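Catalase (Pseudomonas syringae, PDB 1M7S) decomposes hydrogen peroxide into water and oxygen at a heme, protecting cells from the toxic effects of peroxide. Local coordinates at residues 144-148 with 149-153; 152-155 with 156-159; 440-443 with 444-447; 472-475 with 476-479. One frame throughout, in Å; residues are numbered along the deposited sequence.

Contact 1. Residues 144-148 with 149-153; sequences FKPDP and RTNLD
Asp147 reaches forward along the chain to grip both the backbone and the guanidinium of Arg149, and its side chain can be followed outward atom by atom. CB rests 3.6 Å from Thr150 OG1 and lies beside the carbonyl of Leu152. With CG anti to the backbone N (chi1 -168°), the carboxylate leans toward Arg149. Asp147 OD1 is then shared: its anti lone pair accepts from Arg149 N and its syn lone pair from Arg149 NE, both at 2.9 Å. The NE bond is nearly straight and lies in the guanidinium plane. At the tip, Asp147 OD2 takes Arg149 NH2 at 2.8 Å, again through a syn lone pair, and Asn154 adds a further hydrogen bond from its ND2. The salt bridge is therefore side-on and bidentate, its two planes only 26° apart, and it should hold the buried carboxylate flat.

The backbone of Asp147 works equally hard. Its O accepts from Asn151 N at 2.9 Å and from Thr150 N, while its N donates to Leu152 O at 2.8 Å. Next door, the Pro146 ring runs beside the side chain of Asp153, with Pro146 CG 3.7 Å from OD1. That oxygen, bound also to His94, accepts a hydrogen bond from a water that also donates to Phe144 O. Asn151 OD1 turns instead to His97 of the second subunit. The Asp147 bond to the N two residues on makes an Asx turn, followed by an ST turn from Thr150 OG1 to Leu152 N: two side-chain-stabilised turns joining helices 137-144 and 155-163.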
loop_
_atom_site.group_PDB
_atom_site.type_symbol
_atom_site.label_atom_id
_atom_site.label_comp_id
_atom_site.label_asym_id
_atom_site.label_seq_id
_atom_site.Cartn_x
_atom_site.Cartn_y
_atom_site.Cartn_z
ATOM N N PHE A 144 3.659 24.981 11.394
ATOM C CA PHE A 144 2.729 25.727 10.566
ATOM C C PHE A 144 1.361 25.090 10.391
ATOM O O PHE A 144 0.347 25.816 10.207
ATOM C CB PHE A 144 3.299 25.777 9.123
ATOM C CG PHE A 144 4.143 26.978 8.773
ATOM C CD1 PHE A 144 5.377 26.785 8.168
ATOM C CD2 PHE A 144 3.669 28.254 8.945
ATOM C CE1 PHE A 144 6.174 27.873 7.819
ATOM C CE2 PHE A 144 4.433 29.357 8.584
ATOM C CZ PHE A 144 5.684 29.147 8.020
ATOM N N LYS A 145 1.283 23.757 10.312
ATOM C CA LYS A 145 0.025 23.074 10.027
ATOM C C LYS A 145 -0.965 23.274 11.194
ATOM O O LYS A 145 -0.517 23.652 12.265
ATOM C CB LYS A 145 0.312 21.569 9.964
ATOM C CG LYS A 145 1.063 21.057 8.726
ATOM C CD LYS A 145 0.026 20.739 7.649
ATOM C CE LYS A 145 0.838 20.151 6.457
ATOM N NZ LYS A 145 -0.155 19.822 5.403
ATOM N N PRO A 146 -2.227 22.960 11.004
ATOM C CA PRO A 146 -3.246 23.009 12.033
ATOM C C PRO A 146 -2.821 22.193 13.241
ATOM O O PRO A 146 -2.057 21.227 13.194
ATOM C CB PRO A 146 -4.531 22.394 11.395
ATOM C CG PRO A 146 -4.267 22.673 9.927
ATOM C CD PRO A 146 -2.766 22.622 9.669
ATOM N N ASP A 147 -3.327 22.586 14.401
ATOM C CA ASP A 147 -2.984 21.894 15.676
ATOM C C ASP A 147 -3.348 20.415 15.532
ATOM O O ASP A 147 -4.447 20.096 15.105
ATOM C CB ASP A 147 -3.891 22.554 16.707
ATOM C CG ASP A 147 -3.539 22.223 18.153
ATOM O OD1 ASP A 147 -3.422 21.032 18.484
ATOM O OD2 ASP A 147 -3.429 23.196 18.921
ATOM N N PRO A 148 -2.497 19.517 15.982
ATOM C CA PRO A 148 -2.681 18.074 15.871
ATOM C C PRO A 148 -3.815 17.551 16.742
ATOM O O PRO A 148 -4.273 16.405 16.554
ATOM C CB PRO A 148 -1.360 17.383 16.277
ATOM C CG PRO A 148 -0.660 18.525 16.992
ATOM C CD PRO A 148 -1.149 19.830 16.433
ATOM N N ARG A 149 -4.187 18.331 17.756
ATOM C CA ARG A 149 -5.286 17.897 18.621
ATOM C C ARG A 149 -6.623 18.234 17.985
ATOM O O ARG A 149 -7.599 17.558 18.300
ATOM C CB ARG A 149 -5.220 18.759 19.944
ATOM C CG ARG A 149 -3.970 18.453 20.744
ATOM C CD ARG A 149 -3.707 19.475 21.868
ATOM N NE ARG A 149 -3.271 20.778 21.361
ATOM C CZ ARG A 149 -2.787 21.760 22.120
ATOM N NH1 ARG A 149 -2.711 21.605 23.464
ATOM N NH2 ARG A 149 -2.374 22.881 21.537
ATOM N N THR A 150 -6.737 19.261 17.145
ATOM C CA THR A 150 -8.052 19.701 16.691
ATOM C C THR A 150 -8.292 19.890 15.196
ATOM O O THR A 150 -9.406 20.174 14.774
ATOM C CB THR A 150 -8.385 21.106 17.293
ATOM O OG1 THR A 150 -7.406 22.058 16.842
ATOM C CG2 THR A 150 -8.462 21.086 18.816
ATOM N N ASN A 151 -7.234 19.859 14.417
ATOM C CA ASN A 151 -7.337 20.209 12.986
ATOM C C ASN A 151 -7.749 21.644 12.803
ATOM O O ASN A 151 -8.305 22.005 11.740
ATOM C CB ASN A 151 -8.221 19.198 12.241
ATOM C CG ASN A 151 -8.052 19.181 10.747
ATOM O OD1 ASN A 151 -6.921 19.271 10.290
ATOM N ND2 ASN A 151 -9.170 19.056 9.983
ATOM N N LEU A 152 -7.491 22.591 13.716
ATOM C CA LEU A 152 -7.792 23.991 13.556
ATOM C C LEU A 152 -6.477 24.775 13.581
ATOM O O LEU A 152 -5.514 24.368 14.240
ATOM C CB LEU A 152 -8.665 24.541 14.724
ATOM C CG LEU A 152 -10.093 23.965 14.749
ATOM C CD1 LEU A 152 -10.701 24.247 16.102
ATOM C CD2 LEU A 152 -10.871 24.532 13.561
ATOM N N ASP A 153 -6.473 25.893 12.892
ATOM C CA ASP A 153 -5.289 26.762 12.830
ATOM C C ASP A 153 -5.046 27.293 14.247
ATOM O O ASP A 153 -5.961 27.576 15.010
ATOM C CB ASP A 153 -5.531 27.854 11.799
ATOM C CG ASP A 153 -5.609 27.323 10.385
ATOM O OD1 ASP A 153 -4.982 26.319 10.008
ATOM O OD2 ASP A 153 -6.328 27.904 9.522
HETATM O O HOH W 1 -2.317 26.418 10.423
#

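Contact 2. Residues 152-155 with 156-159; sequences LDND and SRRF
Ser156 OG donates to Asn154 OD1 at 2.6 Å, and Ser156 N adds a longer bond of 3.3 Å to the same oxygen. Both donors approach from one face of the amide plane, and because Asn154 has CG anti to its N (chi1 177°), its OD1 is carried over the start of the helix. Asn154 O takes the next amide, Arg157 N, at 3.2 Å, and Phe159 N closes a helical turn on Asp155 O. This is the N-cap of helix 155-163: Asn154 takes up Ser156 N, an amide lacking a helical carbonyl. Two waters extend it: one lies in the guanidinium plane of Arg157, 2.9 Å from NH1, the other 3.0 Å from Arg158 NE, and both lie close to Asn154 O.

Farther out, the Asp155 carboxylate stacks over a face of the Arg158 guanidinium, planes 30° apart. This salt bridge, Asp155 OD1 to Arg158 NH1 at 3.7 Å, is long and rests on charge alone; the firmer partners are Ser437 for Asp155 and Tyr176 for Arg158, while Arg157 NE bonds Gly373 O of the third subunit. Arg158 CG sits over the centre of the Phe159 ring, whose CD1 comes 3.3 Å from Asp155 O.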
loop_
_atom_site.group_PDB
_atom_site.type_symbol
_atom_site.label_atom_id
_atom_site.label_comp_id
_atom_site.label_asym_id
_atom_site.label_seq_id
_atom_site.Cartn_x
_atom_site.Cartn_y
_atom_site.Cartn_z
ATOM N N LEU A 152 -7.491 22.591 13.716
ATOM C CA LEU A 152 -7.792 23.991 13.556
ATOM C C LEU A 152 -6.477 24.775 13.581
ATOM O O LEU A 152 -5.514 24.368 14.240
ATOM C CB LEU A 152 -8.665 24.541 14.724
ATOM C CG LEU A 152 -10.093 23.965 14.749
ATOM C CD1 LEU A 152 -10.701 24.247 16.102
ATOM C CD2 LEU A 152 -10.871 24.532 13.561
ATOM N N ASP A 153 -6.473 25.893 12.892
ATOM C CA ASP A 153 -5.289 26.762 12.830
ATOM C C ASP A 153 -5.046 27.293 14.247
ATOM O O ASP A 153 -5.961 27.576 15.010
ATOM C CB ASP A 153 -5.531 27.854 11.799
ATOM C CG ASP A 153 -5.609 27.323 10.385
ATOM O OD1 ASP A 153 -4.982 26.319 10.008
ATOM O OD2 ASP A 153 -6.328 27.904 9.522
ATOM N N ASN A 154 -3.792 27.412 14.645
ATOM C CA ASN A 154 -3.430 27.865 15.997
ATOM C C ASN A 154 -2.038 28.458 15.843
ATOM O O ASN A 154 -1.030 27.758 15.944
ATOM C CB ASN A 154 -3.401 26.694 16.981
ATOM C CG ASN A 154 -2.960 27.143 18.376
ATOM O OD1 ASN A 154 -2.607 28.316 18.572
ATOM N ND2 ASN A 154 -2.955 26.207 19.338
ATOM N N ASP A 155 -1.984 29.767 15.528
ATOM C CA ASP A 155 -0.683 30.362 15.241
ATOM C C ASP A 155 0.233 30.537 16.431
ATOM O O ASP A 155 1.454 30.613 16.171
ATOM C CB ASP A 155 -0.839 31.662 14.471
ATOM C CG ASP A 155 -1.661 31.578 13.206
ATOM O OD1 ASP A 155 -1.929 30.511 12.591
ATOM O OD2 ASP A 155 -2.106 32.687 12.773
ATOM N N SER A 156 -0.182 30.294 17.677
ATOM C CA SER A 156 0.777 30.264 18.769
ATOM C C SER A 156 1.828 29.196 18.524
ATOM O O SER A 156 2.927 29.326 19.106
ATOM C CB SER A 156 -0.014 30.109 20.094
ATOM O OG SER A 156 -0.576 28.793 20.124
ATOM N N ARG A 157 1.491 28.095 17.846
ATOM C CA ARG A 157 2.392 26.993 17.618
ATOM C C ARG A 157 3.557 27.372 16.702
ATOM O O ARG A 157 4.700 27.094 17.062
ATOM C CB ARG A 157 1.607 25.780 17.055
ATOM C CG ARG A 157 0.481 25.280 17.984
ATOM C CD ARG A 157 -0.328 24.089 17.477
ATOM N NE ARG A 157 0.555 22.975 17.228
ATOM C CZ ARG A 157 1.117 22.579 16.078
ATOM N NH1 ARG A 157 0.794 23.223 14.970
ATOM N NH2 ARG A 157 1.963 21.571 16.065
ATOM N N ARG A 158 3.278 28.037 15.584
ATOM C CA ARG A 158 4.381 28.434 14.688
ATOM C C ARG A 158 5.273 29.482 15.376
ATOM O O ARG A 158 6.475 29.468 15.110
ATOM C CB ARG A 158 3.857 28.990 13.366
ATOM C CG ARG A 158 3.185 30.365 13.370
ATOM C CD ARG A 158 2.631 30.757 12.005
ATOM N NE ARG A 158 1.659 29.808 11.466
ATOM C CZ ARG A 158 0.974 29.967 10.335
ATOM N NH1 ARG A 158 0.140 29.013 9.896
ATOM N NH2 ARG A 158 1.082 31.103 9.669
ATOM N N PHE A 159 4.697 30.264 16.297
ATOM C CA PHE A 159 5.555 31.302 16.903
ATOM C C PHE A 159 6.360 30.805 18.080
ATOM O O PHE A 159 7.459 31.319 18.317
ATOM C CB PHE A 159 4.834 32.614 17.190
ATOM C CG PHE A 159 4.352 33.282 15.917
ATOM C CD1 PHE A 159 3.016 33.478 15.706
ATOM C CD2 PHE A 159 5.301 33.714 14.983
ATOM C CE1 PHE A 159 2.568 34.101 14.539
ATOM C CE2 PHE A 159 4.857 34.335 13.816
ATOM C CZ PHE A 159 3.498 34.540 13.589
HETATM O O HOH W 2 0.890 27.667 13.364
HETATM O O HOH W 3 -1.256 25.246 14.540
#

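Contact 3. Residues 440-443 with 444-447; sequences DTLT and ESKN. Unlike the reference sequence in segment 440-443: Leu442 (reference His).
Lys446 and Leu442 are joined by a backbone bond, Lys446 N donating to Leu442 O at 2.9 Å. Asn447 N follows with a bond of 3.0 Å to Thr443 O.

Water-mediated bonds form a second group, centred on the Lys446 ammonium. The side chain leaves with CG anti to its N, then bends at chi3 (-60°), which brings CE within 3.4 Å of Thr441 O and folds NZ back beside the loop. One water accepts from Lys446 NZ at 2.8 Å and donates to Thr441 O; another accepts from NZ at 3.0 Å and makes a weak bond with Thr443 OG1. The carbonyl oxygens of Ala439 and Ala468 are also within bonding distance of NZ; with the two waters that makes four acceptors for three N-H groups, so they must share or alternate. Leu442 stands at the N-cap of helix 443-456, but its hydrocarbon side chain has no acceptor to offer the first amides.

Van der Waals contacts make up the third group. Thr441 CG2 meets Ser445 CB at 3.6 Å, and the methyl of Thr443, CG2, lies alongside the Asn447 amide, 3.6 Å from ND2; Asn447 OD1 is taken by Asp471 N. The Leu442 methyls come too near Ser445 for their placement to be trusted. Charge pairing runs outward instead of across the turn: Glu444 OE2 makes a salt bridge with Arg380 of the third subunit, and Thr441 packs on Phe159 of helix 155-163.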
loop_
_atom_site.group_PDB
_atom_site.type_symbol
_atom_site.label_atom_id
_atom_site.label_comp_id
_atom_site.label_asym_id
_atom_site.label_seq_id
_atom_site.Cartn_x
_atom_site.Cartn_y
_atom_site.Cartn_z
ATOM N N ASP A 440 -1.994 35.946 20.199
ATOM C CA ASP A 440 -2.166 35.052 21.359
ATOM C C ASP A 440 -1.020 34.087 21.576
ATOM O O ASP A 440 -1.244 33.029 22.153
ATOM C CB ASP A 440 -3.510 34.339 21.262
ATOM C CG ASP A 440 -3.619 33.363 20.139
ATOM O OD1 ASP A 440 -2.684 33.297 19.304
ATOM O OD2 ASP A 440 -4.618 32.606 20.063
ATOM N N THR A 441 0.193 34.392 21.147
ATOM C CA THR A 441 1.367 33.567 21.388
ATOM C C THR A 441 1.815 33.775 22.845
ATOM O O THR A 441 1.583 34.869 23.384
ATOM C CB THR A 441 2.465 34.006 20.399
ATOM O OG1 THR A 441 1.954 33.647 19.073
ATOM C CG2 THR A 441 3.840 33.469 20.641
ATOM N N LEU A 442 2.375 32.754 23.443
ATOM C CA LEU A 442 2.926 32.812 24.802
ATOM C C LEU A 442 3.863 34.027 24.876
ATOM O O LEU A 442 4.626 34.325 23.950
ATOM C CB LEU A 442 3.678 31.521 25.102
ATOM C CG LEU A 442 5.007 31.466 24.301
ATOM C CD1 LEU A 442 6.154 31.781 25.228
ATOM C CD2 LEU A 442 5.318 30.254 23.480
ATOM N N THR A 443 3.775 34.748 25.994
ATOM C CA THR A 443 4.516 35.999 26.131
ATOM C C THR A 443 6.004 35.901 25.824
ATOM O O THR A 443 6.496 36.823 25.146
ATOM C CB THR A 443 4.445 36.513 27.604
ATOM O OG1 THR A 443 3.041 36.606 27.858
ATOM C CG2 THR A 443 5.162 37.833 27.762
ATOM N N GLU A 444 6.681 34.893 26.332
ATOM C CA GLU A 444 8.109 34.797 26.059
ATOM C C GLU A 444 8.384 34.682 24.554
ATOM O O GLU A 444 9.230 35.417 24.040
ATOM C CB GLU A 444 8.723 33.638 26.830
ATOM C CG GLU A 444 10.232 33.592 26.876
ATOM C CD GLU A 444 10.759 32.435 27.716
ATOM O OE1 GLU A 444 10.556 32.458 28.962
ATOM O OE2 GLU A 444 11.380 31.492 27.160
ATOM N N SER A 445 7.710 33.792 23.839
ATOM C CA SER A 445 7.966 33.678 22.388
ATOM C C SER A 445 7.554 34.939 21.642
ATOM O O SER A 445 8.224 35.312 20.681
ATOM C CB SER A 445 7.138 32.537 21.754
ATOM O OG SER A 445 7.644 31.330 22.294
ATOM N N LYS A 446 6.461 35.555 22.073
ATOM C CA LYS A 446 5.947 36.762 21.429
ATOM C C LYS A 446 6.965 37.897 21.533
ATOM O O LYS A 446 7.259 38.501 20.507
ATOM C CB LYS A 446 4.625 37.216 22.057
ATOM C CG LYS A 446 4.057 38.508 21.503
ATOM C CD LYS A 446 2.928 39.091 22.334
ATOM C CE LYS A 446 1.726 38.173 22.480
ATOM N NZ LYS A 446 0.614 38.817 23.248
ATOM N N ASN A 447 7.545 38.176 22.712
ATOM C CA ASN A 447 8.505 39.280 22.752
ATOM C C ASN A 447 9.786 38.927 22.005
ATOM O O ASN A 447 10.387 39.874 21.517
ATOM C CB ASN A 447 8.827 39.702 24.190
ATOM C CG ASN A 447 7.595 40.390 24.795
ATOM O OD1 ASN A 447 6.901 41.158 24.152
ATOM N ND2 ASN A 447 7.343 40.080 26.058
HETATM O O HOH W 4 -0.073 36.413 24.557
HETATM O O HOH W 5 1.773 39.012 25.954
#

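Contact 4. Residues 472-475 with 476-479; sequences LSKV and KSLA
Leu472, with CG anti to its N (chi1 -171°), meets Lys476, whose CG is anti to the carbonyl carbon and whose chain runs extended back along the helix. The lysine stem crosses the leucine obliquely, its CE meeting Leu472 CG at 3.7 Å, with both leucine methyls close by. In the next such pair the lysine comes first. Lys474 bends at chi2 (77°), and its far end swings over Leu478, whose CD2 lies 3.7 Å from Lys474 NZ and about 4.0 Å from CE.

From there the Lys474 ammonium donates to a water at 3.0 Å, and the same water lies close to Ser477 OG. That hydroxyl also stands 3.4 Å from Lys474 O, a weak and unsettled bond. Underneath, four regular helical bonds run from Lys476, Ser477, Leu478 and Ala479 to the carbonyls four residues earlier; Lys476 N to Leu472 O, at 2.8 Å, is the shortest.

Val475 and Ala479 face helix 443-456, on Leu450 and Tyr454, and Leu478 reaches Ser451. Ser473 OG bonds Asp471 OD2 just ahead of the helix. With no salt bridge across these two turns, the lysines contribute chiefly hydrocarbon: their methylenes extend the apolar surface of the leucines, and the Lys474 ammonium is hydrated on the exposed side of helix 472-480.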
loop_
_atom_site.group_PDB
_atom_site.type_symbol
_atom_site.label_atom_id
_atom_site.label_comp_id
_atom_site.label_asym_id
_atom_site.label_seq_id
_atom_site.Cartn_x
_atom_site.Cartn_y
_atom_site.Cartn_z
ATOM N N LEU A 472 7.003 46.487 24.730
ATOM C CA LEU A 472 8.020 47.209 23.996
ATOM C C LEU A 472 9.367 47.358 24.659
ATOM O O LEU A 472 10.432 47.162 24.024
ATOM C CB LEU A 472 7.486 48.578 23.533
ATOM C CG LEU A 472 8.401 49.343 22.562
ATOM C CD1 LEU A 472 8.609 48.538 21.266
ATOM C CD2 LEU A 472 7.833 50.722 22.239
ATOM N N SER A 473 9.387 47.672 25.959
ATOM C CA SER A 473 10.671 47.809 26.650
ATOM C C SER A 473 11.425 46.483 26.644
ATOM O O SER A 473 12.648 46.466 26.458
ATOM C CB SER A 473 10.434 48.370 28.065
ATOM O OG SER A 473 9.901 47.327 28.876
ATOM N N LYS A 474 10.761 45.346 26.799
ATOM C CA LYS A 474 11.413 44.040 26.735
ATOM C C LYS A 474 11.854 43.769 25.284
ATOM O O LYS A 474 12.968 43.274 25.057
ATOM C CB LYS A 474 10.497 42.924 27.215
ATOM C CG LYS A 474 11.098 41.536 27.152
ATOM C CD LYS A 474 12.091 41.253 28.272
ATOM C CE LYS A 474 12.628 39.846 28.151
ATOM N NZ LYS A 474 14.022 39.652 28.615
ATOM N N VAL A 475 10.985 44.180 24.340
ATOM C CA VAL A 475 11.382 44.002 22.925
ATOM C C VAL A 475 12.672 44.746 22.638
ATOM O O VAL A 475 13.595 44.243 21.989
ATOM C CB VAL A 475 10.273 44.494 21.993
ATOM C CG1 VAL A 475 10.657 44.544 20.524
ATOM C CG2 VAL A 475 9.040 43.614 22.206
ATOM N N LYS A 476 12.730 46.040 22.999
ATOM C CA LYS A 476 13.940 46.802 22.771
ATOM C C LYS A 476 15.168 46.219 23.446
ATOM O O LYS A 476 16.207 46.211 22.789
ATOM C CB LYS A 476 13.745 48.259 23.219
ATOM C CG LYS A 476 12.819 48.992 22.254
ATOM C CD LYS A 476 12.669 50.419 22.749
ATOM C CE LYS A 476 11.573 51.135 21.966
ATOM N NZ LYS A 476 11.702 52.605 22.179
ATOM N N SER A 477 15.090 45.718 24.668
ATOM C CA SER A 477 16.282 45.178 25.322
ATOM C C SER A 477 16.706 43.846 24.742
ATOM O O SER A 477 17.928 43.596 24.567
ATOM C CB SER A 477 16.126 45.152 26.835
ATOM O OG SER A 477 15.439 44.005 27.294
ATOM N N LEU A 478 15.753 42.984 24.398
ATOM C CA LEU A 478 16.098 41.777 23.659
ATOM C C LEU A 478 16.744 42.196 22.326
ATOM O O LEU A 478 17.828 41.706 22.013
ATOM C CB LEU A 478 14.886 40.888 23.410
ATOM C CG LEU A 478 14.271 40.107 24.559
ATOM C CD1 LEU A 478 12.997 39.412 24.051
ATOM C CD2 LEU A 478 15.125 39.000 25.156
ATOM N N ALA A 479 16.210 43.136 21.555
ATOM C CA ALA A 479 16.877 43.462 20.280
ATOM C C ALA A 479 18.293 44.000 20.413
ATOM O O ALA A 479 19.165 43.747 19.576
ATOM C CB ALA A 479 16.044 44.438 19.487
HETATM O O HOH W 6 16.117 41.678 27.810
#

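In the fold
The four contacts follow one another along the chain and step outward from the body of the subunit, their centres about 21, 22, 30 and 36 Å from its centre. Contacts 1 and 2, their centres about 7 Å apart, share Leu152 and Asp153 and together form the passage from helix 137-144 into helix 155-163. Contact 3, its centre about 12 Å from that of contact 2, starts helix 443-456 and meets helix 155-163 through Thr441 on Phe159, tying the C-terminal helices to the catalase family region. Contact 4, on helix 472-480, has its centre about 13 Å from that of contact 3 and packs against helix 443-456. The first three contacts also meet neighbouring subunits of the tetramer; contact 4 touches none.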